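Local coordinates for endo-beta-mannanase (Rhizomucor miehei, PDB 4QP0), which probably catalyses the random hydrolysis of (1->4)-beta-D-mannosidic linkages in mannans, galactomannans and glucomannans, at residues N174-V179 with S237-D242; W198-S203 with L245-I250; A322-A327 with D334-C339. All coordinates share one frame; numbering follows the deposited sequence.

The contacts lie on a TIM barrel of eight parallel strands. The chain leaves the fourth strand, 167-171, through 174-179, runs along helix 192-209, which holds 198-203, and passes the fifth strand, 214-216. Segment 237-242 then returns to 174-179 and closes contact 1 over 57 residues. Shortly afterwards 245-250 returns to the helix and closes contact 2 over 41. Contacts 1 and 2 cross along the chain; their centres are about 13 Å apart. They tie the connection into the sixth strand, 253-257, to the loop after the fourth strand and to the helix that follows. Contact 3 follows in series. It closes a short loop after the eighth strand, 320-323, about 24 Å from contact 1, centre to centre.

Contact 1: N174-V179 with S237-D242; sequences NEPRCV and SGMDFD
Ser-237 meets Cys-178 through the backbone. Its carbonyl O accepts from Cys-178 N at 3.0 Å, and Cys-178 N lies almost on the extended line of the C=O bond (178° at the oxygen). This is the hydrogen bond that joins the two segments. The hydroxyl of Ser-237 turns back into its own segment, where Ser-237 OG takes a weak bond from Met-239 N at 3.3 Å.

Gly-238 comes next, with a positive phi. With no side chain in the way, its CA packs against the sulfur of Cys-178, with SG and CA 3.8 Å apart. The same sulfur forms a disulfide with Cys-190.

Met-239 supplies the side-chain part of the contact. Its chain bends at chi2 (-63°) and again at chi3 (-75°), so it curls round one carbonyl oxygen. Met-239 CG lies 3.1 Å from Pro-176 O, and SD is 3.2 Å from the same oxygen. The terminal CE continues past it to the proline ring, 4.0 Å from Pro-176 CB.

Asp-240 takes the chain away from the contact. It is the N-cap of helix 241-245, and its OD1 accepts from Ala-243 N.

Segment 174-179 begins with the Asn-Glu-Pro sequence that follows the fourth barrel strand, 167-171, as in other family 5 glycosidases. Arg-177 pairs with Glu-220, beyond the fifth strand. Met-239 also rests on Thr-195 of helix 192-209, and Phe-241 reaches Val-289 of strand 289-294.

Contact 2: W198-S203 with L245-I250; sequences WIKEIS and LALSSI
A type I beta turn, Leu-247 to Ile-250, packs against helix 192-209 on the outside of the TIM barrel through Leu-247, Ser-249 and Ile-250. The two methyls of Leu-247 split over the helix surface. Leu-247 CD1 sits 3.8 Å from Lys-200 CA and also touches CG2 of Ile-199. Leu-247 CD2 touches the aliphatic part of Lys-200, whose chain it meets at a slant, 3.9 Å from Lys-200 CG. The lysine leads on past the leucine to a salt bridge of its NZ with Glu-204.

Ile-250 enters from the end of the turn. Its CD1 fits between Ile-199 CG2 and Ser-203 CB, 3.8 Å from each, and the two isoleucines cross at about a right angle.

Two serines make the polar part. With chi1 at -161° the hydroxyl of Ser-249 swings away from its own N and reaches the helix. There Ser-249 OG gives a weak hydrogen bond to Ser-203 OG at 3.0 Å. Ser-203 OG is folded back over the helix, 2.8 Å from Ile-199 O and 2.9 Å from Lys-200 O. Its single proton has both carbonyls within reach.

In this beta/alpha barrel, helix 192-209, which follows the fourth strand, is met in the outer layer by the loop between helix 241-245 and strand 253-257.

Contact 3: A322-A327 with D334-C339; sequences AFWQIA and DGFGIC
Trp-324 reaches across to Phe-336 and Asp-334 with the pyrrole edge of its indole. From CB the side chain runs out with CG opposite the backbone N (chi1 178°), and this brings the ring alongside segment 334-339. CD1 comes first and meets Phe-336 CB at 3.5 Å, close to the indole plane. NE1 is next. It donates to Asp-334 OD2 at 3.0 Å, nearly straight at 169°, in the ring plane and on the syn lone pair of the oxygen. Further round, CZ2 is still 4.1 Å from the same oxygen. Over one face of the indole lies the amide of Gln-325, and its NE2 gives a weak bond to Asp-334 OD1.

Asp-334 OD1 also accepts from Phe-336 N at 2.9 Å, which makes an Asx turn. The backbones then join: Gln-325 N donates to Phe-336 O, Ile-338 N to Gln-325 O at 2.8 Å, and Ala-327 N to Ile-338 O at 2.8 Å. Ile-326 and Ile-338 form a single beta bridge. On the side of helix 345-358, Ile-338 CB touches Phe-323 CE1 at 4.0 Å, and both side chains reach its Val-349. A disulfide links Cys-339 to Cys-330 in the same loop.

The peptide between Trp-324 and Gln-325 is cis, as is common after the eighth strand in related glycosidases. Trp-324 also touches Glu-293. The carboxylate of Asp-334 receives three N-H groups, one of them weakly, which is consistent with an ionised carboxylate, and its bond to NE1 helps to fix the rotation of the indole.

Contact 1: N174-V179 with S237-D242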
ATOM      1  N   ASN A 174      -0.491   1.743  -5.930  1.00 31.17           N
ATOM      2  CA  ASN A 174      -0.925   2.700  -4.930  1.00 32.60           C
ATOM      3  C   ASN A 174      -2.040   3.598  -5.464  1.00 33.95           C
ATOM      4  O   ASN A 174      -1.879   4.271  -6.485  1.00 33.67           O
ATOM      5  CB  ASN A 174       0.253   3.537  -4.446  1.00 31.74           C
ATOM      6  CG  ASN A 174      -0.116   4.443  -3.307  1.00 31.87           C
ATOM      7  OD1 ASN A 174      -0.704   4.000  -2.315  1.00 33.57           O
ATOM      8  ND2 ASN A 174       0.225   5.723  -3.432  1.00 30.87           N
ATOM      9  N   GLU A 175      -3.179   3.553  -4.774  1.00 35.26           N
ATOM     10  CA  GLU A 175      -4.338   4.423  -5.009  1.00 34.20           C
ATOM     11  C   GLU A 175      -4.817   4.572  -6.460  1.00 34.39           C
ATOM     12  O   GLU A 175      -5.035   5.694  -6.910  1.00 34.86           O
ATOM     13  CB  GLU A 175      -4.087   5.812  -4.393  1.00 34.89           C
ATOM     14  CG  GLU A 175      -3.728   5.779  -2.913  1.00 34.63           C
ATOM     15  CD  GLU A 175      -3.584   7.161  -2.305  1.00 34.99           C
ATOM     16  OE1 GLU A 175      -3.241   8.114  -3.038  1.00 36.59           O
ATOM     17  OE2 GLU A 175      -3.810   7.295  -1.085  1.00 34.46           O
ATOM     18  N   PRO A 176      -5.023   3.452  -7.185  1.00 34.57           N
ATOM     19  CA  PRO A 176      -5.469   3.574  -8.580  1.00 36.05           C
ATOM     20  C   PRO A 176      -6.787   4.336  -8.718  1.00 38.11           C
ATOM     21  O   PRO A 176      -7.739   4.049  -7.992  1.00 40.86           O
ATOM     22  CB  PRO A 176      -5.672   2.114  -9.017  1.00 34.60           C
ATOM     23  CG  PRO A 176      -4.834   1.317  -8.086  1.00 33.28           C
ATOM     24  CD  PRO A 176      -4.903   2.042  -6.777  1.00 33.31           C
ATOM     25  N   ARG A 177      -6.813   5.327  -9.610  1.00 38.68           N
ATOM     26  CA  ARG A 177      -8.055   5.969 -10.057  1.00 40.31           C
ATOM     27  C   ARG A 177      -8.066   5.911 -11.582  1.00 41.34           C
ATOM     28  O   ARG A 177      -7.134   5.385 -12.185  1.00 41.63           O
ATOM     29  CB  ARG A 177      -8.149   7.430  -9.594  1.00 39.83           C
ATOM     30  CG  ARG A 177      -8.093   7.645  -8.092  1.00 41.67           C
ATOM     31  CD  ARG A 177      -8.452   9.077  -7.738  1.00 41.34           C
ATOM     32  NE  ARG A 177      -8.216   9.341  -6.326  1.00 43.44           N
ATOM     33  CZ  ARG A 177      -8.563  10.458  -5.690  1.00 43.98           C
ATOM     34  NH1 ARG A 177      -9.180  11.443  -6.332  1.00 45.67           N
ATOM     35  NH2 ARG A 177      -8.295  10.590  -4.400  1.00 43.31           N
ATOM     36  N   CYS A 178      -9.114   6.434 -12.212  1.00 45.30           N
ATOM     37  CA  CYS A 178      -9.076   6.613 -13.666  1.00 48.65           C
ATOM     38  C   CYS A 178      -8.183   7.802 -14.018  1.00 49.54           C
ATOM     39  O   CYS A 178      -7.525   7.801 -15.060  1.00 52.41           O
ATOM     40  CB  CYS A 178     -10.479   6.784 -14.257  1.00 50.09           C
ATOM     41  SG  CYS A 178     -11.387   5.235 -14.512  1.00 54.99           S
ATOM     42  N   VAL A 179      -8.152   8.797 -13.128  1.00 50.31           N
ATOM     43  CA  VAL A 179      -7.371  10.027 -13.312  1.00 51.14           C
ATOM     44  C   VAL A 179      -6.099  10.011 -12.450  1.00 53.17           C
ATOM     45  O   VAL A 179      -6.129   9.593 -11.284  1.00 54.23           O
ATOM     46  CB  VAL A 179      -8.212  11.283 -12.968  1.00 50.08           C
ATOM     47  CG1 VAL A 179      -7.474  12.561 -13.343  1.00 49.16           C
ATOM     48  CG2 VAL A 179      -9.567  11.236 -13.662  1.00 50.19           C
ATOM     49  N   SER A 237     -14.675   7.895  -9.002  1.00 35.19           N
ATOM     50  CA  SER A 237     -13.238   7.665  -9.210  1.00 34.37           C
ATOM     51  C   SER A 237     -12.919   6.623 -10.296  1.00 34.25           C
ATOM     52  O   SER A 237     -11.801   6.584 -10.829  1.00 34.27           O
ATOM     53  CB  SER A 237     -12.593   7.231  -7.896  1.00 32.37           C
ATOM     54  OG  SER A 237     -13.157   6.010  -7.453  1.00 32.38           O
ATOM     55  N   GLY A 238     -13.899   5.780 -10.604  1.00 34.42           N
ATOM     56  CA  GLY A 238     -13.706   4.656 -11.514  1.00 35.28           C
ATOM     57  C   GLY A 238     -13.283   3.387 -10.793  1.00 35.81           C
ATOM     58  O   GLY A 238     -12.838   2.435 -11.423  1.00 35.49           O
ATOM     59  N   MET A 239     -13.429   3.379  -9.467  1.00 36.89           N
ATOM     60  CA  MET A 239     -13.041   2.239  -8.628  1.00 37.70           C
ATOM     61  C   MET A 239     -14.253   1.629  -7.944  1.00 37.74           C
ATOM     62  O   MET A 239     -15.251   2.304  -7.713  1.00 40.90           O
ATOM     63  CB  MET A 239     -12.024   2.665  -7.567  1.00 37.45           C
ATOM     64  CG  MET A 239     -10.700   3.139  -8.128  1.00 38.30           C
ATOM     65  SD  MET A 239      -9.800   1.865  -9.030  1.00 40.43           S
ATOM     66  CE  MET A 239      -9.192   0.855  -7.681  1.00 38.23           C
ATOM     67  N   ASP A 240     -14.148   0.355  -7.594  1.00 36.61           N
ATOM     68  CA  ASP A 240     -15.291  -0.395  -7.102  1.00 34.83           C
ATOM     69  C   ASP A 240     -14.807  -1.345  -6.031  1.00 33.02           C
ATOM     70  O   ASP A 240     -14.554  -2.519  -6.312  1.00 35.28           O
ATOM     71  CB  ASP A 240     -15.934  -1.168  -8.261  1.00 33.67           C
ATOM     72  CG  ASP A 240     -17.284  -1.778  -7.902  1.00 35.18           C
ATOM     73  OD1 ASP A 240     -17.561  -2.049  -6.708  1.00 35.43           O
ATOM     74  OD2 ASP A 240     -18.073  -2.011  -8.843  1.00 35.70           O
ATOM     75  N   PHE A 241     -14.677  -0.839  -4.808  1.00 30.75           N
ATOM     76  CA  PHE A 241     -14.205  -1.640  -3.676  1.00 29.99           C
ATOM     77  C   PHE A 241     -14.927  -2.973  -3.585  1.00 28.65           C
ATOM     78  O   PHE A 241     -14.289  -3.999  -3.383  1.00 29.42           O
ATOM     79  CB  PHE A 241     -14.364  -0.872  -2.363  1.00 29.77           C
ATOM     80  CG  PHE A 241     -13.799  -1.582  -1.157  1.00 29.51           C
ATOM     81  CD1 PHE A 241     -12.454  -1.461  -0.825  1.00 29.51           C
ATOM     82  CD2 PHE A 241     -14.622  -2.341  -0.326  1.00 30.33           C
ATOM     83  CE1 PHE A 241     -11.935  -2.098   0.297  1.00 29.76           C
ATOM     84  CE2 PHE A 241     -14.109  -2.976   0.811  1.00 30.30           C
ATOM     85  CZ  PHE A 241     -12.762  -2.856   1.120  1.00 29.20           C
ATOM     86  N   ASP A 242     -16.248  -2.955  -3.737  1.00 28.62           N
ATOM     87  CA  ASP A 242     -17.054  -4.183  -3.702  1.00 29.54           C
ATOM     88  C   ASP A 242     -16.616  -5.214  -4.748  1.00 29.70           C
ATOM     89  O   ASP A 242     -16.419  -6.392  -4.424  1.00 29.46           O
ATOM     90  CB  ASP A 242     -18.548  -3.866  -3.862  1.00 30.02           C
ATOM     91  CG  ASP A 242     -19.117  -3.095  -2.670  1.00 31.48           C
ATOM     92  OD1 ASP A 242     -18.723  -3.379  -1.512  1.00 30.21           O
ATOM     93  OD2 ASP A 242     -19.963  -2.201  -2.900  1.00 32.55           O
TER

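Contact 2: W198-S203 with L245-I250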
ATOM      1  N   TRP A 198      -8.659  -4.976 -14.991  1.00 28.91           N
ATOM      2  CA  TRP A 198      -7.213  -4.817 -14.906  1.00 30.13           C
ATOM      3  C   TRP A 198      -6.695  -5.323 -13.590  1.00 31.51           C
ATOM      4  O   TRP A 198      -5.653  -5.970 -13.535  1.00 32.27           O
ATOM      5  CB  TRP A 198      -6.830  -3.356 -15.116  1.00 30.89           C
ATOM      6  CG  TRP A 198      -5.375  -3.062 -14.851  1.00 31.54           C
ATOM      7  CD1 TRP A 198      -4.291  -3.323 -15.679  1.00 31.88           C
ATOM      8  CD2 TRP A 198      -4.796  -2.436 -13.653  1.00 32.91           C
ATOM      9  NE1 TRP A 198      -3.117  -2.915 -15.097  1.00 32.26           N
ATOM     10  CE2 TRP A 198      -3.346  -2.370 -13.885  1.00 33.52           C
ATOM     11  CE3 TRP A 198      -5.311  -1.936 -12.466  1.00 32.96           C
ATOM     12  CZ2 TRP A 198      -2.474  -1.837 -12.947  1.00 32.91           C
ATOM     13  CZ3 TRP A 198      -4.423  -1.389 -11.533  1.00 34.10           C
ATOM     14  CH2 TRP A 198      -3.041  -1.339 -11.770  1.00 34.19           C
ATOM     15  N   ILE A 199      -7.433  -5.053 -12.517  1.00 33.60           N
ATOM     16  CA  ILE A 199      -7.075  -5.546 -11.179  1.00 35.38           C
ATOM     17  C   ILE A 199      -7.135  -7.068 -11.137  1.00 36.24           C
ATOM     18  O   ILE A 199      -6.318  -7.706 -10.474  1.00 37.07           O
ATOM     19  CB  ILE A 199      -8.022  -4.984 -10.096  1.00 35.94           C
ATOM     20  CG1 ILE A 199      -7.882  -3.457  -9.980  1.00 37.34           C
ATOM     21  CG2 ILE A 199      -7.812  -5.690  -8.756  1.00 35.68           C
ATOM     22  CD1 ILE A 199      -6.593  -2.979  -9.337  1.00 39.58           C
ATOM     23  N   LYS A 200      -8.111  -7.631 -11.847  1.00 36.09           N
ATOM     24  CA  LYS A 200      -8.349  -9.071 -11.854  1.00 36.39           C
ATOM     25  C   LYS A 200      -7.143  -9.827 -12.407  1.00 37.74           C
ATOM     26  O   LYS A 200      -6.586 -10.691 -11.716  1.00 38.39           O
ATOM     27  CB  LYS A 200      -9.612  -9.392 -12.661  1.00 36.95           C
ATOM     28  CG  LYS A 200     -10.034 -10.854 -12.659  1.00 36.40           C
ATOM     29  CD  LYS A 200     -11.371 -11.015 -13.361  1.00 37.09           C
ATOM     30  CE  LYS A 200     -11.945 -12.410 -13.173  1.00 37.63           C
ATOM     31  NZ  LYS A 200     -11.288 -13.398 -14.067  1.00 35.62           N
ATOM     32  N   GLU A 201      -6.728  -9.485 -13.631  1.00 36.80           N
ATOM     33  CA  GLU A 201      -5.672 -10.228 -14.319  1.00 36.51           C
ATOM     34  C   GLU A 201      -4.272 -10.005 -13.745  1.00 34.50           C
ATOM     35  O   GLU A 201      -3.450 -10.920 -13.753  1.00 35.15           O
ATOM     36  CB  GLU A 201      -5.697  -9.959 -15.831  1.00 39.22           C
ATOM     37  CG  GLU A 201      -4.947  -8.715 -16.280  1.00 41.07           C
ATOM     38  CD  GLU A 201      -4.724  -8.687 -17.779  1.00 44.39           C
ATOM     39  OE1 GLU A 201      -4.952  -7.617 -18.389  1.00 45.55           O
ATOM     40  OE2 GLU A 201      -4.327  -9.732 -18.348  1.00 44.48           O
ATOM     41  N   ILE A 202      -3.999  -8.797 -13.258  1.00 33.83           N
ATOM     42  CA  ILE A 202      -2.728  -8.512 -12.592  1.00 33.21           C
ATOM     43  C   ILE A 202      -2.616  -9.308 -11.292  1.00 32.40           C
ATOM     44  O   ILE A 202      -1.581  -9.915 -11.023  1.00 32.78           O
ATOM     45  CB  ILE A 202      -2.526  -7.001 -12.332  1.00 34.01           C
ATOM     46  CG1 ILE A 202      -2.391  -6.230 -13.660  1.00 33.33           C
ATOM     47  CG2 ILE A 202      -1.318  -6.747 -11.436  1.00 32.69           C
ATOM     48  CD1 ILE A 202      -1.245  -6.663 -14.551  1.00 33.21           C
ATOM     49  N   SER A 203      -3.682  -9.332 -10.500  1.00 32.77           N
ATOM     50  CA  SER A 203      -3.658 -10.111  -9.254  1.00 34.46           C
ATOM     51  C   SER A 203      -3.595 -11.608  -9.548  1.00 34.40           C
ATOM     52  O   SER A 203      -2.926 -12.351  -8.834  1.00 33.76           O
ATOM     53  CB  SER A 203      -4.835  -9.765  -8.328  1.00 34.87           C
ATOM     54  OG  SER A 203      -6.089 -10.061  -8.925  1.00 34.49           O
ATOM     55  N   LEU A 245     -12.952  -6.614  -3.754  1.00 28.41           N
ATOM     56  CA  LEU A 245     -13.010  -7.576  -2.660  1.00 28.42           C
ATOM     57  C   LEU A 245     -13.740  -8.884  -3.042  1.00 29.09           C
ATOM     58  O   LEU A 245     -13.550  -9.915  -2.409  1.00 29.61           O
ATOM     59  CB  LEU A 245     -13.663  -6.922  -1.441  1.00 28.37           C
ATOM     60  CG  LEU A 245     -13.350  -7.522  -0.072  1.00 29.05           C
ATOM     61  CD1 LEU A 245     -11.862  -7.417   0.217  1.00 27.95           C
ATOM     62  CD2 LEU A 245     -14.164  -6.840   1.025  1.00 29.32           C
ATOM     63  N   ALA A 246     -14.554  -8.850  -4.093  1.00 29.69           N
ATOM     64  CA  ALA A 246     -15.258 -10.049  -4.555  1.00 29.44           C
ATOM     65  C   ALA A 246     -14.396 -10.977  -5.415  1.00 30.50           C
ATOM     66  O   ALA A 246     -14.772 -12.129  -5.647  1.00 31.15           O
ATOM     67  CB  ALA A 246     -16.516  -9.660  -5.303  1.00 29.15           C
ATOM     68  N   LEU A 247     -13.256 -10.476  -5.889  1.00 30.80           N
ATOM     69  CA  LEU A 247     -12.320 -11.278  -6.679  1.00 31.44           C
ATOM     70  C   LEU A 247     -11.605 -12.292  -5.793  1.00 33.02           C
ATOM     71  O   LEU A 247     -11.073 -11.942  -4.729  1.00 32.63           O
ATOM     72  CB  LEU A 247     -11.279 -10.387  -7.372  1.00 31.05           C
ATOM     73  CG  LEU A 247     -11.712  -9.324  -8.385  1.00 30.64           C
ATOM     74  CD1 LEU A 247     -10.517  -8.461  -8.777  1.00 30.22           C
ATOM     75  CD2 LEU A 247     -12.339  -9.965  -9.611  1.00 29.23           C
ATOM     76  N   SER A 248     -11.588 -13.546  -6.239  1.00 34.41           N
ATOM     77  CA  SER A 248     -10.948 -14.636  -5.499  1.00 34.63           C
ATOM     78  C   SER A 248      -9.431 -14.473  -5.508  1.00 34.28           C
ATOM     79  O   SER A 248      -8.724 -15.063  -4.691  1.00 34.35           O
ATOM     80  CB  SER A 248     -11.342 -15.986  -6.097  1.00 36.52           C
ATOM     81  OG  SER A 248     -11.164 -15.970  -7.504  1.00 38.58           O
ATOM     82  N   SER A 249      -8.947 -13.649  -6.431  1.00 33.80           N
ATOM     83  CA  SER A 249      -7.528 -13.364  -6.577  1.00 33.20           C
ATOM     84  C   SER A 249      -7.005 -12.295  -5.602  1.00 31.80           C
ATOM     85  O   SER A 249      -5.801 -12.041  -5.546  1.00 30.99           O
ATOM     86  CB  SER A 249      -7.266 -12.915  -8.008  1.00 34.62           C
ATOM     87  OG  SER A 249      -5.900 -13.034  -8.323  1.00 38.54           O
ATOM     88  N   ILE A 250      -7.917 -11.667  -4.861  1.00 31.40           N
ATOM     89  CA  ILE A 250      -7.594 -10.624  -3.876  1.00 30.14           C
ATOM     90  C   ILE A 250      -7.868 -11.166  -2.473  1.00 29.70           C
ATOM     91  O   ILE A 250      -9.007 -11.504  -2.144  1.00 29.25           O
ATOM     92  CB  ILE A 250      -8.445  -9.348  -4.110  1.00 29.71           C
ATOM     93  CG1 ILE A 250      -8.291  -8.817  -5.552  1.00 29.47           C
ATOM     94  CG2 ILE A 250      -8.128  -8.280  -3.072  1.00 30.54           C
ATOM     95  CD1 ILE A 250      -7.034  -8.011  -5.823  1.00 29.16           C
TER

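Contact 3: A322-A327 with D334-C339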
ATOM      1  N   ALA A 322      -2.919   1.017   9.308  1.00 29.87           N
ATOM      2  CA  ALA A 322      -1.549   1.524   9.231  1.00 29.12           C
ATOM      3  C   ALA A 322      -1.571   3.024   8.984  1.00 28.28           C
ATOM      4  O   ALA A 322      -2.161   3.495   8.001  1.00 26.80           O
ATOM      5  CB  ALA A 322      -0.767   0.808   8.135  1.00 28.49           C
ATOM      6  N   PHE A 323      -0.945   3.769   9.890  1.00 27.19           N
ATOM      7  CA  PHE A 323      -0.954   5.221   9.805  1.00 27.21           C
ATOM      8  C   PHE A 323       0.118   5.726   8.871  1.00 27.36           C
ATOM      9  O   PHE A 323       1.140   5.069   8.654  1.00 26.68           O
ATOM     10  CB  PHE A 323      -0.798   5.879  11.183  1.00 27.20           C
ATOM     11  CG  PHE A 323       0.600   5.839  11.730  1.00 26.80           C
ATOM     12  CD1 PHE A 323       1.515   6.834  11.415  1.00 27.02           C
ATOM     13  CD2 PHE A 323       0.992   4.820  12.580  1.00 27.30           C
ATOM     14  CE1 PHE A 323       2.800   6.802  11.929  1.00 27.36           C
ATOM     15  CE2 PHE A 323       2.275   4.781  13.107  1.00 27.68           C
ATOM     16  CZ  PHE A 323       3.181   5.776  12.779  1.00 27.76           C
ATOM     17  N   TRP A 324      -0.136   6.909   8.334  1.00 27.96           N
ATOM     18  CA  TRP A 324       0.814   7.596   7.499  1.00 29.54           C
ATOM     19  C   TRP A 324       1.218   8.845   8.235  1.00 28.91           C
ATOM     20  O   TRP A 324       0.374   9.700   8.491  1.00 28.82           O
ATOM     21  CB  TRP A 324       0.179   7.911   6.147  1.00 29.78           C
ATOM     22  CG  TRP A 324       1.070   8.681   5.207  1.00 31.16           C
ATOM     23  CD1 TRP A 324       1.425  10.020   5.293  1.00 31.62           C
ATOM     24  CD2 TRP A 324       1.732   8.190   3.980  1.00 31.34           C
ATOM     25  NE1 TRP A 324       2.244  10.376   4.251  1.00 32.74           N
ATOM     26  CE2 TRP A 324       2.473   9.323   3.432  1.00 32.32           C
ATOM     27  CE3 TRP A 324       1.793   6.970   3.320  1.00 32.25           C
ATOM     28  CZ2 TRP A 324       3.236   9.219   2.268  1.00 33.06           C
ATOM     29  CZ3 TRP A 324       2.561   6.873   2.151  1.00 32.59           C
ATOM     30  CH2 TRP A 324       3.260   7.974   1.637  1.00 32.92           C
ATOM     31  N   GLN A 325       2.494   8.979   8.601  1.00 28.95           N
ATOM     32  CA  GLN A 325       3.545   7.988   8.349  1.00 29.55           C
ATOM     33  C   GLN A 325       4.632   8.148   9.396  1.00 30.18           C
ATOM     34  O   GLN A 325       4.768   9.222   9.983  1.00 30.92           O
ATOM     35  CB  GLN A 325       4.154   8.177   6.959  1.00 28.39           C
ATOM     36  CG  GLN A 325       4.883   9.500   6.760  1.00 28.53           C
ATOM     37  CD  GLN A 325       5.435   9.637   5.352  1.00 28.56           C
ATOM     38  OE1 GLN A 325       5.870   8.662   4.739  1.00 27.87           O
ATOM     39  NE2 GLN A 325       5.424  10.855   4.836  1.00 29.18           N
ATOM     40  N   ILE A 326       5.409   7.094   9.628  1.00 30.33           N
ATOM     41  CA  ILE A 326       6.536   7.205  10.555  1.00 32.98           C
ATOM     42  C   ILE A 326       7.688   8.029   9.954  1.00 34.54           C
ATOM     43  O   ILE A 326       7.949   7.978   8.749  1.00 35.11           O
ATOM     44  CB  ILE A 326       7.018   5.826  11.081  1.00 32.35           C
ATOM     45  CG1 ILE A 326       7.892   6.007  12.341  1.00 30.95           C
ATOM     46  CG2 ILE A 326       7.720   5.029   9.990  1.00 31.25           C
ATOM     47  CD1 ILE A 326       8.366   4.715  12.977  1.00 29.29           C
ATOM     48  N   ALA A 327       8.362   8.795  10.806  1.00 36.77           N
ATOM     49  CA  ALA A 327       9.391   9.722  10.357  1.00 38.58           C
ATOM     50  C   ALA A 327      10.765   9.407  10.923  1.00 39.46           C
ATOM     51  O   ALA A 327      11.014   9.603  12.113  1.00 43.17           O
ATOM     52  CB  ALA A 327       8.996  11.152  10.702  1.00 39.32           C
ATOM     53  N   ASP A 334       6.014  15.658   5.367  1.00 40.63           N
ATOM     54  CA  ASP A 334       4.962  16.205   4.518  1.00 40.11           C
ATOM     55  C   ASP A 334       3.792  16.779   5.322  1.00 40.17           C
ATOM     56  O   ASP A 334       2.793  17.201   4.747  1.00 40.43           O
ATOM     57  CB  ASP A 334       4.462  15.137   3.538  1.00 40.03           C
ATOM     58  CG  ASP A 334       3.768  13.955   4.235  1.00 40.88           C
ATOM     59  OD1 ASP A 334       3.818  13.836   5.486  1.00 40.65           O
ATOM     60  OD2 ASP A 334       3.165  13.132   3.513  1.00 40.23           O
ATOM     61  N   GLY A 335       3.921  16.796   6.645  1.00 40.43           N
ATOM     62  CA  GLY A 335       2.836  17.231   7.524  1.00 40.07           C
ATOM     63  C   GLY A 335       2.277  16.074   8.331  1.00 40.45           C
ATOM     64  O   GLY A 335       1.784  16.260   9.450  1.00 42.56           O
ATOM     65  N   PHE A 336       2.376  14.870   7.773  1.00 40.03           N
ATOM     66  CA  PHE A 336       1.841  13.670   8.415  1.00 39.72           C
ATOM     67  C   PHE A 336       2.897  12.863   9.176  1.00 39.13           C
ATOM     68  O   PHE A 336       2.569  11.864   9.820  1.00 40.31           O
ATOM     69  CB  PHE A 336       1.186  12.768   7.378  1.00 41.62           C
ATOM     70  CG  PHE A 336       0.050  13.408   6.624  1.00 42.69           C
ATOM     71  CD1 PHE A 336      -1.213  13.524   7.199  1.00 41.58           C
ATOM     72  CD2 PHE A 336       0.236  13.858   5.323  1.00 42.24           C
ATOM     73  CE1 PHE A 336      -2.263  14.094   6.495  1.00 42.47           C
ATOM     74  CE2 PHE A 336      -0.809  14.427   4.612  1.00 43.88           C
ATOM     75  CZ  PHE A 336      -2.062  14.546   5.199  1.00 43.75           C
ATOM     76  N   GLY A 337       4.154  13.291   9.095  1.00 38.31           N
ATOM     77  CA  GLY A 337       5.265  12.578   9.727  1.00 38.88           C
ATOM     78  C   GLY A 337       5.179  12.562  11.243  1.00 40.20           C
ATOM     79  O   GLY A 337       5.058  13.613  11.873  1.00 38.76           O
ATOM     80  N   ILE A 338       5.222  11.354  11.810  1.00 41.39           N
ATOM     81  CA  ILE A 338       5.217  11.128  13.255  1.00 42.45           C
ATOM     82  C   ILE A 338       6.529  10.457  13.654  1.00 43.23           C
ATOM     83  O   ILE A 338       6.921   9.457  13.054  1.00 43.50           O
ATOM     84  CB  ILE A 338       4.021  10.239  13.684  1.00 42.78           C
ATOM     85  CG1 ILE A 338       2.723  11.051  13.681  1.00 41.99           C
ATOM     86  CG2 ILE A 338       4.254   9.634  15.066  1.00 42.15           C
ATOM     87  CD1 ILE A 338       1.460  10.223  13.820  1.00 41.31           C
ATOM     88  N   CYS A 339       7.211  11.022  14.649  1.00 44.48           N
ATOM     89  CA  CYS A 339       8.460  10.445  15.145  1.00 46.75           C
ATOM     90  C   CYS A 339       8.156   9.543  16.332  1.00 46.44           C
ATOM     91  O   CYS A 339       7.128   9.703  16.980  1.00 48.53           O
ATOM     92  CB  CYS A 339       9.446  11.536  15.575  1.00 47.95           C
ATOM     93  SG  CYS A 339       9.581  12.969  14.477  1.00 53.78           S
TER